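Long-range contact in 457aa long hypothetical protein (PDB 2CSU), which is of unknown function but combines a Rossmann-like CoA-binding domain with two domains of the succinyl-CoA ligase type: residues Met282-Asn294 with Ala441-Ile453. Numbering follows the deposited sequence.
Sequences MARAFSQPLPRGN and AYALVEQAKNVGI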
HETATM    1  N   MSE A 282     -12.556   1.277  -3.362  1.00 23.86           N
HETATM    2  CA  MSE A 282     -13.972   1.613  -3.442  1.00 24.85           C
HETATM    3  C   MSE A 282     -14.717   0.706  -4.425  1.00 23.40           C
HETATM    4  O   MSE A 282     -15.897   0.418  -4.283  1.00 23.23           O
HETATM    5  CB  MSE A 282     -14.093   3.067  -3.902  1.00 26.06           C
HETATM    6  CG  MSE A 282     -13.832   4.064  -2.771  1.00 30.75           C
HETATM    7 SE   MSE A 282     -13.684   5.753  -3.370  1.00 37.56          SE
HETATM    8  CE  MSE A 282     -15.243   5.835  -4.264  1.00 29.44           C
ATOM      9  N   ALA A 283     -13.989   0.282  -5.473  1.00 22.32           N
ATOM     10  CA  ALA A 283     -14.637  -0.450  -6.556  1.00 22.59           C
ATOM     11  C   ALA A 283     -14.884  -1.922  -6.212  1.00 22.89           C
ATOM     12  O   ALA A 283     -15.894  -2.515  -6.574  1.00 23.35           O
ATOM     13  CB  ALA A 283     -13.749  -0.343  -7.796  1.00 21.12           C
ATOM     14  N   ARG A 284     -13.898  -2.524  -5.524  1.00 22.83           N
ATOM     15  CA  ARG A 284     -13.987  -3.959  -5.290  1.00 24.05           C
ATOM     16  C   ARG A 284     -14.741  -4.268  -3.996  1.00 24.54           C
ATOM     17  O   ARG A 284     -14.708  -5.377  -3.477  1.00 24.53           O
ATOM     18  CB  ARG A 284     -12.565  -4.517  -5.210  1.00 24.58           C
ATOM     19  CG  ARG A 284     -11.850  -4.105  -3.924  1.00 24.66           C
ATOM     20  CD  ARG A 284     -10.725  -5.078  -3.553  1.00 27.48           C
ATOM     21  NE  ARG A 284      -9.660  -4.381  -2.823  1.00 26.02           N
ATOM     22  CZ  ARG A 284      -9.135  -5.004  -1.753  1.00 26.65           C
ATOM     23  NH1 ARG A 284      -9.576  -6.199  -1.398  1.00 26.78           N
ATOM     24  NH2 ARG A 284      -8.164  -4.411  -1.054  1.00 28.72           N
ATOM     25  N   ALA A 285     -15.419  -3.229  -3.476  1.00 24.63           N
ATOM     26  CA  ALA A 285     -16.221  -3.428  -2.276  1.00 25.54           C
ATOM     27  C   ALA A 285     -17.643  -3.858  -2.629  1.00 26.57           C
ATOM     28  O   ALA A 285     -18.459  -4.186  -1.776  1.00 26.01           O
ATOM     29  CB  ALA A 285     -16.259  -2.112  -1.500  1.00 23.73           C
ATOM     30  N   PHE A 286     -17.943  -3.809  -3.940  1.00 26.54           N
ATOM     31  CA  PHE A 286     -19.290  -4.179  -4.357  1.00 27.65           C
ATOM     32  C   PHE A 286     -19.416  -5.688  -4.575  1.00 29.21           C
ATOM     33  O   PHE A 286     -20.242  -6.165  -5.343  1.00 29.94           O
ATOM     34  CB  PHE A 286     -19.607  -3.437  -5.657  1.00 27.37           C
ATOM     35  CG  PHE A 286     -19.752  -1.969  -5.382  1.00 26.87           C
ATOM     36  CD1 PHE A 286     -20.956  -1.477  -4.891  1.00 27.21           C
ATOM     37  CD2 PHE A 286     -18.695  -1.110  -5.633  1.00 26.98           C
ATOM     38  CE1 PHE A 286     -21.098  -0.118  -4.650  1.00 28.12           C
ATOM     39  CE2 PHE A 286     -18.845   0.253  -5.387  1.00 28.18           C
ATOM     40  CZ  PHE A 286     -20.043   0.753  -4.894  1.00 27.94           C
ATOM     41  N   SER A 287     -18.529  -6.432  -3.888  1.00 30.20           N
ATOM     42  CA  SER A 287     -18.715  -7.875  -3.806  1.00 32.18           C
ATOM     43  C   SER A 287     -19.697  -8.208  -2.682  1.00 32.12           C
ATOM     44  O   SER A 287     -20.114  -9.343  -2.478  1.00 31.96           O
ATOM     45  CB  SER A 287     -17.354  -8.514  -3.520  1.00 31.97           C
ATOM     46  OG  SER A 287     -17.285  -8.891  -2.143  1.00 35.22           O
ATOM     47  N   GLN A 288     -20.028  -7.153  -1.910  1.00 31.79           N
ATOM     48  CA  GLN A 288     -20.990  -7.297  -0.826  1.00 33.06           C
ATOM     49  C   GLN A 288     -22.285  -6.543  -1.141  1.00 33.76           C
ATOM     50  O   GLN A 288     -22.387  -5.801  -2.107  1.00 34.24           O
ATOM     51  CB  GLN A 288     -20.359  -6.724   0.446  1.00 34.07           C
ATOM     52  CG  GLN A 288     -19.106  -7.488   0.873  1.00 33.24           C
ATOM     53  CD  GLN A 288     -19.499  -8.605   1.809  1.00 34.57           C
ATOM     54  OE1 GLN A 288     -20.279  -8.451   2.735  1.00 35.39           O
ATOM     55  NE2 GLN A 288     -18.907  -9.783   1.529  1.00 33.88           N
ATOM     56  N   PRO A 289     -23.309  -6.790  -0.304  1.00 34.88           N
ATOM     57  CA  PRO A 289     -24.601  -6.137  -0.468  1.00 34.94           C
ATOM     58  C   PRO A 289     -24.510  -4.638  -0.175  1.00 34.67           C
ATOM     59  O   PRO A 289     -23.737  -4.189   0.662  1.00 33.98           O
ATOM     60  CB  PRO A 289     -25.585  -6.795   0.496  1.00 35.21           C
ATOM     61  CG  PRO A 289     -24.893  -8.074   0.959  1.00 35.87           C
ATOM     62  CD  PRO A 289     -23.347  -7.679   0.843  1.00 34.94           C
ATOM     63  N   LEU A 290     -25.465  -3.879  -0.694  1.00 34.92           N
ATOM     64  CA  LEU A 290     -25.610  -2.479  -0.323  1.00 36.10           C
ATOM     65  C   LEU A 290     -26.280  -2.301   1.042  1.00 36.89           C
ATOM     66  O   LEU A 290     -27.299  -2.923   1.330  1.00 37.58           O
ATOM     67  CB  LEU A 290     -26.389  -1.742  -1.419  1.00 35.98           C
ATOM     68  CG  LEU A 290     -25.750  -1.863  -2.818  1.00 36.37           C
ATOM     69  CD1 LEU A 290     -26.613  -1.181  -3.864  1.00 35.36           C
ATOM     70  CD2 LEU A 290     -24.358  -1.242  -2.803  1.00 35.82           C
ATOM     71  N   PRO A 291     -25.703  -1.441   1.899  1.00 37.91           N
ATOM     72  CA  PRO A 291     -26.209  -1.152   3.244  1.00 38.68           C
ATOM     73  C   PRO A 291     -27.528  -0.386   3.243  1.00 40.42           C
ATOM     74  O   PRO A 291     -27.748   0.484   2.397  1.00 40.61           O
ATOM     75  CB  PRO A 291     -25.079  -0.339   3.856  1.00 38.24           C
ATOM     76  CG  PRO A 291     -24.582   0.446   2.674  1.00 37.41           C
ATOM     77  CD  PRO A 291     -24.514  -0.617   1.609  1.00 37.34           C
ATOM     78  N   ARG A 292     -28.400  -0.704   4.197  1.00 41.88           N
ATOM     79  CA  ARG A 292     -29.689  -0.034   4.285  1.00 43.17           C
ATOM     80  C   ARG A 292     -29.572   1.255   5.103  1.00 42.67           C
ATOM     81  O   ARG A 292     -30.533   1.985   5.306  1.00 42.84           O
ATOM     82  CB  ARG A 292     -30.686  -0.970   4.983  1.00 45.37           C
ATOM     83  CG  ARG A 292     -30.957  -2.267   4.221  1.00 47.96           C
ATOM     84  CD  ARG A 292     -32.264  -2.926   4.690  1.00 50.58           C
ATOM     85  NE  ARG A 292     -32.076  -3.588   5.989  1.00 52.73           N
ATOM     86  CZ  ARG A 292     -32.370  -2.887   7.101  1.00 54.30           C
ATOM     87  NH1 ARG A 292     -32.787  -1.639   7.008  1.00 54.78           N
ATOM     88  NH2 ARG A 292     -32.257  -3.465   8.304  1.00 55.34           N
ATOM     89  N   GLY A 293     -28.361   1.544   5.561  1.00 41.85           N
ATOM     90  CA  GLY A 293     -28.123   2.748   6.332  1.00 40.69           C
ATOM     91  C   GLY A 293     -26.639   3.036   6.392  1.00 40.21           C
ATOM     92  O   GLY A 293     -25.845   2.335   5.762  1.00 40.67           O
ATOM     93  N   ASN A 294     -26.251   4.053   7.153  1.00 38.90           N
ATOM     94  CA  ASN A 294     -24.844   4.410   7.255  1.00 38.23           C
ATOM     95  C   ASN A 294     -24.276   4.186   8.656  1.00 37.32           C
ATOM     96  O   ASN A 294     -23.259   4.780   9.015  1.00 37.09           O
ATOM     97  CB  ASN A 294     -24.647   5.878   6.881  1.00 38.60           C
ATOM     98  CG  ASN A 294     -25.170   6.823   7.953  1.00 38.58           C
ATOM     99  OD1 ASN A 294     -26.205   6.568   8.566  1.00 37.79           O
ATOM    100  ND2 ASN A 294     -24.455   7.918   8.181  1.00 38.60           N
ATOM    101  N   ALA A 441     -16.154   1.420   2.629  1.00 25.13           N
ATOM    102  CA  ALA A 441     -17.361   1.617   3.424  1.00 26.90           C
ATOM    103  C   ALA A 441     -18.142   2.798   2.865  1.00 28.50           C
ATOM    104  O   ALA A 441     -19.374   2.766   2.776  1.00 29.56           O
ATOM    105  CB  ALA A 441     -16.981   1.901   4.863  1.00 26.31           C
ATOM    106  N   TYR A 442     -17.406   3.847   2.502  1.00 29.26           N
ATOM    107  CA  TYR A 442     -17.995   5.056   1.936  1.00 29.64           C
ATOM    108  C   TYR A 442     -18.623   4.766   0.577  1.00 29.43           C
ATOM    109  O   TYR A 442     -19.730   5.214   0.295  1.00 29.27           O
ATOM    110  CB  TYR A 442     -16.927   6.142   1.770  1.00 31.72           C
ATOM    111  CG  TYR A 442     -17.392   7.323   0.938  1.00 33.81           C
ATOM    112  CD1 TYR A 442     -18.262   8.277   1.469  1.00 35.24           C
ATOM    113  CD2 TYR A 442     -16.993   7.462  -0.393  1.00 35.14           C
ATOM    114  CE1 TYR A 442     -18.726   9.348   0.693  1.00 35.26           C
ATOM    115  CE2 TYR A 442     -17.450   8.518  -1.178  1.00 35.90           C
ATOM    116  CZ  TYR A 442     -18.318   9.458  -0.629  1.00 36.01           C
ATOM    117  OH  TYR A 442     -18.787  10.490  -1.404  1.00 36.89           O
ATOM    118  N   ALA A 443     -17.921   4.011  -0.264  1.00 28.33           N
ATOM    119  CA  ALA A 443     -18.448   3.705  -1.588  1.00 28.72           C
ATOM    120  C   ALA A 443     -19.752   2.917  -1.516  1.00 28.89           C
ATOM    121  O   ALA A 443     -20.648   3.129  -2.327  1.00 28.03           O
ATOM    122  CB  ALA A 443     -17.412   2.948  -2.420  1.00 28.73           C
ATOM    123  N   LEU A 444     -19.862   2.023  -0.539  1.00 30.00           N
ATOM    124  CA  LEU A 444     -21.069   1.211  -0.384  1.00 30.70           C
ATOM    125  C   LEU A 444     -22.284   2.053   0.030  1.00 32.03           C
ATOM    126  O   LEU A 444     -23.387   1.856  -0.478  1.00 31.39           O
ATOM    127  CB  LEU A 444     -20.822   0.086   0.637  1.00 30.99           C
ATOM    128  CG  LEU A 444     -20.124  -1.196   0.128  1.00 31.47           C
ATOM    129  CD1 LEU A 444     -19.499  -1.974   1.286  1.00 30.49           C
ATOM    130  CD2 LEU A 444     -21.134  -2.065  -0.611  1.00 30.69           C
ATOM    131  N   VAL A 445     -22.085   2.995   0.947  1.00 32.84           N
ATOM    132  CA  VAL A 445     -23.199   3.837   1.384  1.00 35.14           C
ATOM    133  C   VAL A 445     -23.636   4.774   0.256  1.00 36.54           C
ATOM    134  O   VAL A 445     -24.829   4.887  -0.024  1.00 36.54           O
ATOM    135  CB  VAL A 445     -22.831   4.662   2.645  1.00 34.64           C
ATOM    136  CG1 VAL A 445     -23.903   5.696   2.937  1.00 35.39           C
ATOM    137  CG2 VAL A 445     -22.698   3.741   3.831  1.00 34.98           C
ATOM    138  N   GLU A 446     -22.678   5.422  -0.403  1.00 38.56           N
ATOM    139  CA  GLU A 446     -23.002   6.336  -1.496  1.00 40.42           C
ATOM    140  C   GLU A 446     -23.760   5.650  -2.630  1.00 40.81           C
ATOM    141  O   GLU A 446     -24.693   6.222  -3.195  1.00 40.64           O
ATOM    142  CB  GLU A 446     -21.738   6.991  -2.049  1.00 41.83           C
ATOM    143  CG  GLU A 446     -21.472   8.392  -1.516  1.00 44.92           C
ATOM    144  CD  GLU A 446     -22.515   9.420  -1.957  1.00 46.40           C
ATOM    145  OE1 GLU A 446     -22.568  10.515  -1.358  1.00 47.80           O
ATOM    146  OE2 GLU A 446     -23.277   9.141  -2.904  1.00 48.05           O
ATOM    147  N   GLN A 447     -23.364   4.428  -2.970  1.00 40.85           N
ATOM    148  CA  GLN A 447     -24.088   3.763  -4.050  1.00 40.90           C
ATOM    149  C   GLN A 447     -25.505   3.369  -3.625  1.00 42.30           C
ATOM    150  O   GLN A 447     -26.436   3.287  -4.425  1.00 43.26           O
ATOM    151  CB  GLN A 447     -23.288   2.525  -4.458  1.00 39.55           C
ATOM    152  CG  GLN A 447     -24.013   1.663  -5.493  1.00 37.94           C
ATOM    153  CD  GLN A 447     -24.136   2.426  -6.793  1.00 37.33           C
ATOM    154  OE1 GLN A 447     -23.695   3.552  -6.942  1.00 35.55           O
ATOM    155  NE2 GLN A 447     -24.796   1.760  -7.762  1.00 35.42           N
ATOM    156  N   ALA A 448     -25.651   3.070  -2.321  1.00 43.56           N
ATOM    157  CA  ALA A 448     -26.985   2.826  -1.790  1.00 45.53           C
ATOM    158  C   ALA A 448     -27.867   4.062  -1.984  1.00 47.05           C
ATOM    159  O   ALA A 448     -29.043   3.981  -2.303  1.00 46.74           O
ATOM    160  CB  ALA A 448     -26.858   2.501  -0.303  1.00 45.16           C
ATOM    161  N   LYS A 449     -27.251   5.237  -1.737  1.00 48.96           N
ATOM    162  CA  LYS A 449     -27.957   6.486  -2.005  1.00 51.16           C
ATOM    163  C   LYS A 449     -28.445   6.530  -3.453  1.00 52.40           C
ATOM    164  O   LYS A 449     -29.611   6.746  -3.746  1.00 52.31           O
ATOM    165  CB  LYS A 449     -26.985   7.646  -1.772  1.00 51.61           C
ATOM    166  CG  LYS A 449     -27.005   8.166  -0.335  1.00 52.00           C
ATOM    167  CD  LYS A 449     -25.701   8.880   0.024  1.00 53.57           C
ATOM    168  CE  LYS A 449     -25.934  10.233   0.704  1.00 53.81           C
ATOM    169  NZ  LYS A 449     -24.995  10.392   1.812  1.00 54.18           N
ATOM    170  N   ASN A 450     -27.477   6.349  -4.367  1.00 54.08           N
ATOM    171  CA  ASN A 450     -27.788   6.418  -5.791  1.00 55.76           C
ATOM    172  C   ASN A 450     -28.987   5.542  -6.170  1.00 56.83           C
ATOM    173  O   ASN A 450     -29.963   5.995  -6.751  1.00 56.88           O
ATOM    174  CB  ASN A 450     -26.540   5.994  -6.565  1.00 56.36           C
ATOM    175  CG  ASN A 450     -25.540   7.122  -6.539  1.00 56.86           C
ATOM    176  OD1 ASN A 450     -25.740   8.149  -5.897  1.00 56.55           O
ATOM    177  ND2 ASN A 450     -24.433   6.920  -7.276  1.00 57.36           N
ATOM    178  N   VAL A 451     -28.888   4.235  -5.856  1.00 57.88           N
ATOM    179  CA  VAL A 451     -30.029   3.372  -6.165  1.00 58.91           C
ATOM    180  C   VAL A 451     -31.247   3.718  -5.303  1.00 59.93           C
ATOM    181  O   VAL A 451     -32.325   3.159  -5.453  1.00 59.97           O
ATOM    182  CB  VAL A 451     -29.639   1.911  -5.946  1.00 58.75           C
ATOM    183  CG1 VAL A 451     -30.839   1.016  -6.240  1.00 58.60           C
ATOM    184  CG2 VAL A 451     -28.507   1.526  -6.876  1.00 58.91           C
ATOM    185  N   GLY A 452     -31.053   4.673  -4.398  1.00 60.67           N
ATOM    186  CA  GLY A 452     -32.136   5.105  -3.533  1.00 61.73           C
ATOM    187  C   GLY A 452     -32.485   4.115  -2.437  1.00 62.59           C
ATOM    188  O   GLY A 452     -33.414   3.315  -2.580  1.00 62.46           O
ATOM    189  N   ILE A 453     -31.733   4.164  -1.339  1.00 62.42           N
ATOM    190  CA  ILE A 453     -31.963   3.280  -0.201  1.00 63.21           C
ATOM    191  C   ILE A 453     -31.426   3.939   1.070  1.00 63.08           C
ATOM    192  O   ILE A 453     -32.230   4.164   1.999  1.00 61.80           O
ATOM    193  CB  ILE A 453     -31.260   1.908  -0.386  1.00 63.14           C
ATOM    194  CG1 ILE A 453     -31.682   1.267  -1.713  1.00 62.24           C
ATOM    195  CG2 ILE A 453     -31.632   0.979   0.759  1.00 62.91           C
ATOM    196  CD1 ILE A 453     -31.068  -0.093  -1.968  1.00 62.98           C
TER
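Leu444 and Pro291 meet where the chain joining helix 276-283 to strand 295-300 runs along one side of the C-terminal helix 434-450, in a protein with succinyl-CoA ligase-like domains. The connection leaves helix 276-283 through a type I turn, Ala283 to Phe286; no hydrogen bond joins it to helix 434-450, and 739 Å², both sides summed, is buried by van der Waals contact.

Apolar side-chain pairs are spread along the contact. At the start, CB of selenomethionine Met282 lies 3.6 Å from Ala443 CB, and both side chains also touch Leu271 of strand 271-273. In the middle, Leu444 CD2 meets Leu290 CD2 at 4.0 Å. Farther on, Pro291 CG reaches Val445 CG2.

Other carbons pack on carbonyl oxygens. Leu444 CD2 sits 3.6 Å from both Ala285 O and Pro289 O. The Pro291 ring lies against the helix backbone, its CD 3.4 Å from Leu444 O, and Pro291 O in turn approaches Ala448 CB.

The aromatic contact is edge-on: Gln447 CB lies 3.4 Å from Phe286 CE1, near the ring plane. Chi1 of 174° puts Gln447 CG within 3.5 Å of Phe286 CE1, and the bend at chi2 then turns the amide, whose plane stands 88° from the ring.

Gln288 OE1 accepts from Val406 N and its NE2 donates to Gly427 O; Gln447 NE2 donates to Thr227 O.

On the flank nearest strand 295-300, a last van der Waals contact sets Asn294 CB 4.0 Å from Val445 CG1.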